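Local coordinates for protein cyanophycinase-like exopeptidase (actinobacterium SCGC AAA027-L06, PDB 6NQC) that is probably a serine exopeptidase of family S51, related to cyanophycinases, that hydrolyses peptide bonds, at residues Gly216-Thr221 against Asp237-Ile242. Sequence-based numbering, arbitrary orientation.
Sequences GIDEVT and DAKVHI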
ATOM      1  N   GLY A 216       5.260  11.321   6.460  1.00 14.67           N
ATOM      2  CA  GLY A 216       4.209  10.820   7.320  1.00 16.47           C
ATOM      3  C   GLY A 216       2.862  11.058   6.667  1.00 19.51           C
ATOM      4  O   GLY A 216       2.636  12.104   6.053  1.00 18.47           O
ATOM      5  N   ILE A 217       1.972  10.084   6.808  1.00 15.32           N
ATOM      6  CA  ILE A 217       0.611  10.172   6.276  1.00 14.51           C
ATOM      7  C   ILE A 217      -0.336   9.972   7.448  1.00 15.79           C
ATOM      8  O   ILE A 217      -0.294   8.931   8.117  1.00 15.47           O
ATOM      9  CB  ILE A 217       0.364   9.142   5.167  1.00 16.40           C
ATOM     10  CG1 ILE A 217       1.387   9.368   4.028  1.00 18.03           C
ATOM     11  CG2 ILE A 217      -1.066   9.277   4.617  1.00 14.24           C
ATOM     12  CD1 ILE A 217       1.262   8.330   2.885  1.00 16.29           C
ATOM     13  N   ASP A 218      -1.162  10.987   7.711  1.00 16.00           N
ATOM     14  CA  ASP A 218      -2.161  10.916   8.763  1.00 21.88           C
ATOM     15  C   ASP A 218      -3.218   9.842   8.476  1.00 19.89           C
ATOM     16  O   ASP A 218      -3.396   9.372   7.341  1.00 15.92           O
ATOM     17  CB  ASP A 218      -2.914  12.247   8.922  1.00 17.60           C
ATOM     18  CG  ASP A 218      -2.088  13.324   9.594  1.00 24.85           C
ATOM     19  OD1 ASP A 218      -1.059  12.979  10.182  1.00 22.75           O
ATOM     20  OD2 ASP A 218      -2.461  14.505   9.516  1.00 24.48           O
ATOM     21  N   GLU A 219      -3.973   9.501   9.523  1.00 20.29           N
ATOM     22  CA  GLU A 219      -5.122   8.626   9.353  1.00 23.24           C
ATOM     23  C   GLU A 219      -6.105   9.198   8.328  1.00 18.70           C
ATOM     24  O   GLU A 219      -6.228  10.424   8.139  1.00 18.86           O
ATOM     25  CB  GLU A 219      -5.796   8.403  10.704  1.00 27.02           C
ATOM     26  CG  GLU A 219      -4.876   7.623  11.646  1.00 19.03           C
ATOM     27  CD  GLU A 219      -5.565   7.006  12.828  1.00 34.45           C
ATOM     28  OE1 GLU A 219      -6.522   7.610  13.342  1.00 29.73           O
ATOM     29  OE2 GLU A 219      -5.124   5.928  13.231  1.00 32.16           O
ATOM     30  N   VAL A 220      -6.714   8.276   7.590  1.00 16.55           N
ATOM     31  CA  VAL A 220      -7.714   8.550   6.564  1.00 20.55           C
ATOM     32  C   VAL A 220      -7.214   9.584   5.575  1.00 23.09           C
ATOM     33  O   VAL A 220      -7.972  10.418   5.086  1.00 17.71           O
ATOM     34  CB  VAL A 220      -9.031   8.998   7.243  1.00 22.69           C
ATOM     35  CG1 VAL A 220     -10.180   8.941   6.243  1.00 22.48           C
ATOM     36  CG2 VAL A 220      -9.309   8.142   8.443  1.00 25.72           C
ATOM     37  N   THR A 221      -5.928   9.505   5.249  1.00 17.56           N
ATOM     38  CA  THR A 221      -5.284  10.363   4.265  1.00 18.46           C
ATOM     39  C   THR A 221      -4.428   9.462   3.388  1.00 15.90           C
ATOM     40  O   THR A 221      -3.979   8.384   3.825  1.00 15.72           O
ATOM     41  CB  THR A 221      -4.426  11.429   4.926  1.00 20.45           C
ATOM     42  OG1 THR A 221      -5.213  12.107   5.925  1.00 22.93           O
ATOM     43  CG2 THR A 221      -3.919  12.452   3.945  1.00 23.81           C
ATOM     44  N   ASP A 237      -8.708  13.131   4.325  1.00 21.29           N
ATOM     45  CA  ASP A 237      -9.214  13.942   5.427  1.00 26.28           C
ATOM     46  C   ASP A 237      -8.173  14.782   6.142  1.00 29.94           C
ATOM     47  O   ASP A 237      -8.538  15.823   6.704  1.00 24.23           O
ATOM     48  CB  ASP A 237      -9.918  13.017   6.432  1.00 29.38           C
ATOM     49  CG  ASP A 237     -11.334  12.605   5.970  1.00 34.45           C
ATOM     50  OD1 ASP A 237     -11.786  13.063   4.900  1.00 39.66           O
ATOM     51  OD2 ASP A 237     -11.976  11.795   6.666  1.00 42.20           O
ATOM     52  N   ALA A 238      -6.884  14.400   6.141  1.00 26.81           N
ATOM     53  CA  ALA A 238      -5.900  15.152   6.908  1.00 22.44           C
ATOM     54  C   ALA A 238      -4.619  15.449   6.124  1.00 22.07           C
ATOM     55  O   ALA A 238      -4.683  15.819   4.950  1.00 22.16           O
ATOM     56  CB  ALA A 238      -5.592  14.415   8.222  1.00 20.74           C
ATOM     57  N   LYS A 239      -3.457  15.331   6.766  1.00 15.34           N
ATOM     58  CA  LYS A 239      -2.232  15.846   6.174  1.00 20.91           C
ATOM     59  C   LYS A 239      -1.208  14.764   5.843  1.00 21.71           C
ATOM     60  O   LYS A 239      -1.193  13.667   6.401  1.00 20.33           O
ATOM     61  CB  LYS A 239      -1.578  16.884   7.092  1.00 21.11           C
ATOM     62  CG  LYS A 239      -2.535  17.954   7.613  1.00 28.01           C
ATOM     63  CD  LYS A 239      -1.776  18.974   8.482  1.00 38.00           C
ATOM     64  CE  LYS A 239      -2.716  19.840   9.330  1.00 52.75           C
ATOM     65  NZ  LYS A 239      -2.356  19.780  10.788  1.00 61.30           N
ATOM     66  N   VAL A 240      -0.363  15.116   4.895  1.00 19.48           N
ATOM     67  CA  VAL A 240       0.878  14.416   4.608  1.00 16.28           C
ATOM     68  C   VAL A 240       2.008  15.322   5.068  1.00 18.34           C
ATOM     69  O   VAL A 240       2.047  16.511   4.714  1.00 24.90           O
ATOM     70  CB  VAL A 240       1.027  14.105   3.114  1.00 16.34           C
ATOM     71  CG1 VAL A 240       2.434  13.597   2.817  1.00 16.38           C
ATOM     72  CG2 VAL A 240      -0.021  13.111   2.690  1.00 18.89           C
ATOM     73  N   HIS A 241       2.941  14.756   5.810  1.00 17.59           N
ATOM     74  CA  HIS A 241       4.058  15.484   6.387  1.00 18.91           C
ATOM     75  C   HIS A 241       5.354  15.085   5.708  1.00 17.39           C
ATOM     76  O   HIS A 241       5.708  13.899   5.658  1.00 18.57           O
ATOM     77  CB  HIS A 241       4.119  15.204   7.883  1.00 20.50           C
ATOM     78  CG  HIS A 241       2.796  15.327   8.549  1.00 26.01           C
ATOM     79  ND1 HIS A 241       2.419  16.455   9.250  1.00 22.00           N
ATOM     80  CD2 HIS A 241       1.737  14.483   8.593  1.00 21.92           C
ATOM     81  CE1 HIS A 241       1.194  16.296   9.713  1.00 27.93           C
ATOM     82  NE2 HIS A 241       0.758  15.108   9.333  1.00 27.07           N
ATOM     83  N   ILE A 242       6.039  16.078   5.153  1.00 19.78           N
ATOM     84  CA  ILE A 242       7.390  15.864   4.633  1.00 20.09           C
ATOM     85  C   ILE A 242       8.357  15.988   5.795  1.00 19.01           C
ATOM     86  O   ILE A 242       8.485  17.053   6.393  1.00 17.64           O
ATOM     87  CB  ILE A 242       7.715  16.865   3.523  1.00 18.58           C
ATOM     88  CG1 ILE A 242       6.587  16.898   2.504  1.00 18.61           C
ATOM     89  CG2 ILE A 242       9.056  16.528   2.871  1.00 17.97           C
ATOM     90  CD1 ILE A 242       6.087  15.505   2.069  1.00 22.94           C
TER
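Thr221 OG1 works in both directions, accepting a bond from Ala238 N at 2.8 Å and donating to Glu219 O at 3.0 Å. The contact illustrates how side chains continue cross-strand bonding where an antiparallel pair ends in a turn. A chi1 of -51° sets OG1 beside the backbone N, facing Ala238, with CG2 anti to that N, against the Ala238 carbonyl. The hydroxyl braces a type II beta turn, Asp218-Thr221, that leaves strand 213-217 of a mixed sheet and leads into strand 221-225 of the central sheet. Strand 240-244 runs antiparallel to 213-217: Gly216 and His241 form a hydrogen-bonded pair, with Gly216 O receiving His241 N at 2.7 Å, and Ile217 faces Val240 in the next, non-hydrogen-bonded pair.

Past the last pair Asp218 joins the segments through backbone and carboxylate. Asp218 N bonds almost straight to Lys239 O, and Asp218 OD2 takes Lys239 N at 3.0 Å from above the carboxylate plane. His241 reaches the same group with the edge of its ring, its NE2 donating to Asp218 OD1 at 2.9 Å and more weakly to OD2; the two planes stand 56° apart. With two N-H donors on the same face, the carboxylate probably favours its charged form. The Phe190 ring meets the His241 imidazole.

The turn thus presents Glu219, whose OE2 bonds to His189 ND1, in a geometry consistent with a Ser-His-Glu triad completed by Ser154. Val220 O accepts Asp237 N at 2.9 Å, and Val220 CG1 lies 3.4 Å from Asp237 OD2.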